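Local coordinates for TIR domain-containing adapter molecule 1 (PDB 4BSX), which acts as an adaptor in Toll-like receptor signalling that induces interferon-beta, here represented by its all-helical N-terminal domain, which resembles IFIT proteins, at residues Gln43-Leu46 with His47-Leu51; Gln56-Glu59 with Ala60-Leu64. The protein carries 2 engineered substitutions. All coordinates share one frame; numbering follows the deposited sequence.

Contact 1 (Gln43-Leu46 with His47-Leu51); sequences QDLL and HAMVL
Leu45 and Met49, the latter present as selenomethionine, meet one turn apart on helix 43-53, and Leu46 and Val50 make a similar but looser pair beside them. In the first pair the selenium lies against the branch point of the leucine, with Leu45 CG to Met49 SE at 4.1 Å, and the two side chains cross obliquely. Met49 reaches this position because its CG stands anti to its own carbonyl carbon (chi1 -69°), which leads the chain back toward the preceding turn. In the second pair the gap from Leu46 CG to Val50 CG2 is 4.5 Å, so contact is slight; Val50 CG2 sits closer to the backbone, 3.1 Å from Leu46 O. One face of the His47 ring is approached by Leu51 CG from the next turn, off toward the rim.

The backbone bonds are the i to i+4 set of an alpha helix. His47 N donates to Gln43 O at 2.7 Å, Met49 N to Leu45 O at 3.0 Å and Val50 N to Leu46 O at 2.9 Å, while the bond from Ala48 N to Asp44 O is longer, 3.2 Å.

Residue types follow the surroundings. Unbranched, flexible Met49 lies on Leu11, Ala14 and Phe15; branched Leu46 reaches Leu18, Leu33, Leu102 and Leu105; compact Val50 lies on Leu29 and Lys30. The small methyl of Ala48 lets Leu64 of helix 57-65 lie close, and exposed Asp44 is polar. Such a helix, buried among several others, suits an all-helical domain resembling the IFIT proteins, whose folds are built of TPR-type helices.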
# COMPACT_ATOMS: atom_id res chain seq x y z
N GLN A 43 4.90 -2.54 4.12
CA GLN A 43 4.40 -3.22 5.31
C GLN A 43 3.84 -2.24 6.28
O GLN A 43 2.81 -2.49 6.89
CB GLN A 43 5.52 -3.96 6.05
CG GLN A 43 5.97 -5.27 5.46
CD GLN A 43 6.58 -6.22 6.49
OE1 GLN A 43 6.48 -7.45 6.35
NE2 GLN A 43 7.20 -5.67 7.54
N ASP A 44 4.59 -1.15 6.49
CA ASP A 44 4.21 -0.17 7.51
C ASP A 44 2.87 0.48 7.13
O ASP A 44 2.00 0.63 7.97
CB ASP A 44 5.30 0.88 7.70
CG ASP A 44 6.45 0.40 8.56
OD1 ASP A 44 6.27 -0.61 9.28
OD2 ASP A 44 7.52 1.04 8.53
N LEU A 45 2.70 0.83 5.86
CA LEU A 45 1.48 1.47 5.40
C LEU A 45 0.35 0.43 5.51
O LEU A 45 -0.72 0.73 6.04
CB LEU A 45 1.64 1.98 3.94
CG LEU A 45 0.41 2.56 3.22
CD1 LEU A 45 -0.08 3.78 3.97
CD2 LEU A 45 0.65 2.92 1.72
N LEU A 46 0.61 -0.81 5.07
CA LEU A 46 -0.37 -1.88 5.20
C LEU A 46 -0.74 -2.17 6.67
O LEU A 46 -1.88 -2.53 6.98
CB LEU A 46 0.10 -3.16 4.53
CG LEU A 46 -0.98 -4.26 4.38
CD1 LEU A 46 -2.18 -3.80 3.57
CD2 LEU A 46 -0.41 -5.50 3.74
N HIS A 47 0.20 -2.00 7.57
CA HIS A 47 -0.09 -2.17 9.00
C HIS A 47 -1.15 -1.14 9.42
O HIS A 47 -2.12 -1.44 10.13
CB HIS A 47 1.22 -2.01 9.80
CG HIS A 47 1.03 -1.93 11.28
ND1 HIS A 47 0.66 -3.02 12.05
CD2 HIS A 47 1.19 -0.90 12.14
CE1 HIS A 47 0.54 -2.64 13.31
NE2 HIS A 47 0.87 -1.36 13.39
N ALA A 48 -0.97 0.08 8.93
CA ALA A 48 -1.87 1.19 9.30
C ALA A 48 -3.27 1.00 8.73
O ALA A 48 -4.28 1.29 9.39
CB ALA A 48 -1.27 2.55 8.84
N MSE A 49 -3.33 0.55 7.47
CA MSE A 49 -4.62 0.28 6.78
C MSE A 49 -5.35 -0.85 7.48
O MSE A 49 -6.59 -0.83 7.63
CB MSE A 49 -4.37 -0.06 5.31
CG MSE A 49 -3.87 1.15 4.48
SE MSE A 49 -3.12 0.62 2.72
CE MSE A 49 -4.55 -0.33 1.87
N VAL A 50 -4.59 -1.85 7.91
CA VAL A 50 -5.14 -2.98 8.72
C VAL A 50 -5.80 -2.46 9.97
O VAL A 50 -6.90 -2.81 10.27
CB VAL A 50 -4.06 -4.02 9.06
CG1 VAL A 50 -4.51 -4.92 10.24
CG2 VAL A 50 -3.78 -4.84 7.83
N LEU A 51 -5.11 -1.59 10.70
CA LEU A 51 -5.66 -0.96 11.89
C LEU A 51 -6.94 -0.16 11.60
O LEU A 51 -7.92 -0.17 12.37
CB LEU A 51 -4.60 -0.03 12.48
CG LEU A 51 -3.40 -0.75 13.05
CD1 LEU A 51 -2.27 0.24 13.38
CD2 LEU A 51 -3.83 -1.51 14.28

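Contact 2 (Gln56-Glu59 with Ala60-Leu64); sequences QETE and ARISL
Ala60 presses its CB against the first turn of helix 57-65, 3.3 Å from Gln56 O, and is the buried residue among those that touch across the contact. Its methyl can lie against both this turn and helix 43-53, where it meets Leu51 and Leu52. The bond from Ala60 N to Gln56 O, 3.0 Å, closes the first turn, and Arg61 N follows to Glu57 O at 2.7 Å. Gln56 holds the N-cap position, and its side-chain OE1 is hydrogen-bonded to Lys30.

At the next turn Glu59 O is gripped twice. Ser63 N reaches it nearly straight, at 3.0 Å with an N-H...O angle of 166°, and Ser63 OG donates to the same oxygen at 3.2 Å from above the carbonyl plane. The hydroxyl swings back there because OG stands anti to the serine's own carbonyl carbon (chi1 -59°). A serine can thus sit on a partly exposed helix face with its polar atom turned to the backbone.

The outer side is looser. Glu57, an acid in the first turn, is probably well placed for the helix dipole; it pairs with Arg61 in a probable salt bridge whose modelled detail is doubtful. Arg61 CG lies 3.2 Å from Glu57 O, and the side chain also reaches Ala81 and Val83. Thr58, polar and exposed, barely meets Ile62, with Thr58 CG2 4.4 Å from Ile62 CD1; exposed Ile62 rests that CD1 on Thr58 O, at 3.6 Å. This is a surface helix running on from its N-cap, with a probable i to i+4 salt bridge outside and one side, Ala60 and Leu64, against helices 43-53 and 71-79.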
# COMPACT_ATOMS: atom_id res chain seq x y z
N GLN A 56 -9.47 0.58 14.56
CA GLN A 56 -8.49 1.13 15.50
C GLN A 56 -7.79 2.35 14.88
O GLN A 56 -6.61 2.30 14.49
CB GLN A 56 -7.49 0.05 15.93
CG GLN A 56 -8.17 -1.12 16.64
CD GLN A 56 -7.28 -2.35 16.83
OE1 GLN A 56 -6.13 -2.25 17.30
NE2 GLN A 56 -7.81 -3.51 16.46
N GLU A 57 -8.54 3.44 14.83
CA GLU A 57 -8.13 4.69 14.21
C GLU A 57 -7.07 5.46 15.00
O GLU A 57 -6.13 6.03 14.41
CB GLU A 57 -9.35 5.60 14.03
CG GLU A 57 -10.40 5.05 13.07
CD GLU A 57 -11.14 6.16 12.33
OE1 GLU A 57 -10.72 7.34 12.45
OE2 GLU A 57 -12.14 5.84 11.63
N THR A 58 -7.23 5.51 16.32
CA THR A 58 -6.25 6.17 17.18
C THR A 58 -4.86 5.63 16.92
O THR A 58 -3.92 6.42 16.72
CB THR A 58 -6.59 5.99 18.66
OG1 THR A 58 -7.74 6.76 18.94
CG2 THR A 58 -5.46 6.46 19.58
N GLU A 59 -4.72 4.31 16.86
CA GLU A 59 -3.40 3.71 16.68
C GLU A 59 -3.00 3.90 15.21
O GLU A 59 -1.87 4.24 14.91
CB GLU A 59 -3.41 2.24 17.13
CG GLU A 59 -2.07 1.46 16.95
CD GLU A 59 -2.13 -0.01 17.48
OE1 GLU A 59 -3.07 -0.34 18.25
OE2 GLU A 59 -1.27 -0.85 17.14
N ALA A 60 -3.96 3.73 14.30
CA ALA A 60 -3.68 3.93 12.88
C ALA A 60 -3.09 5.30 12.63
O ALA A 60 -2.12 5.42 11.89
CB ALA A 60 -4.95 3.76 12.05
N ARG A 61 -3.67 6.31 13.26
CA ARG A 61 -3.22 7.71 13.10
C ARG A 61 -1.84 7.93 13.69
O ARG A 61 -1.07 8.69 13.18
CB ARG A 61 -4.21 8.70 13.74
CG ARG A 61 -5.54 8.84 13.01
CD ARG A 61 -6.48 9.89 13.66
NE ARG A 61 -7.82 9.35 13.82
CZ ARG A 61 -8.96 9.93 13.46
NH1 ARG A 61 -8.96 11.13 12.90
NH2 ARG A 61 -10.10 9.30 13.66
N ILE A 62 -1.51 7.23 14.77
CA ILE A 62 -0.15 7.32 15.31
C ILE A 62 0.87 6.70 14.35
O ILE A 62 1.92 7.25 14.12
CB ILE A 62 -0.08 6.68 16.71
CG1 ILE A 62 -0.73 7.63 17.72
CG2 ILE A 62 1.37 6.38 17.10
CD1 ILE A 62 -1.16 6.96 18.97
N SER A 63 0.51 5.58 13.76
CA SER A 63 1.33 4.94 12.76
C SER A 63 1.48 5.80 11.49
O SER A 63 2.54 5.80 10.84
CB SER A 63 0.73 3.60 12.37
OG SER A 63 0.61 2.74 13.51
N LEU A 64 0.43 6.50 11.10
CA LEU A 64 0.53 7.25 9.85
C LEU A 64 1.34 8.49 10.10
O LEU A 64 2.05 8.97 9.24
CB LEU A 64 -0.84 7.59 9.28
CG LEU A 64 -1.55 6.34 8.73
CD1 LEU A 64 -3.04 6.58 8.70
CD2 LEU A 64 -1.02 5.96 7.36

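In the fold
Following the chain from the N terminus, helices 11-19 and 23-33 come first, and contact 1 then lies within helix 43-53, contact 2 within helix 57-65. Each is local, so neither closes a long loop; they stand in series, neither nested nor crossed, with centres about 9 Å apart. A short connection joins them, where Leu51 O and Gln56 N probably form a hydrogen bond at 2.8 Å. Side by side, the two helices pack through Ala60 CB on Ala48 O and Leu51 on Glu59. Contact 1 is the more buried, linking this pair to helices 11-19, 23-33 and 96-108, whereas contact 2 lies nearer the surface and leads through Leu64 to helix 71-79.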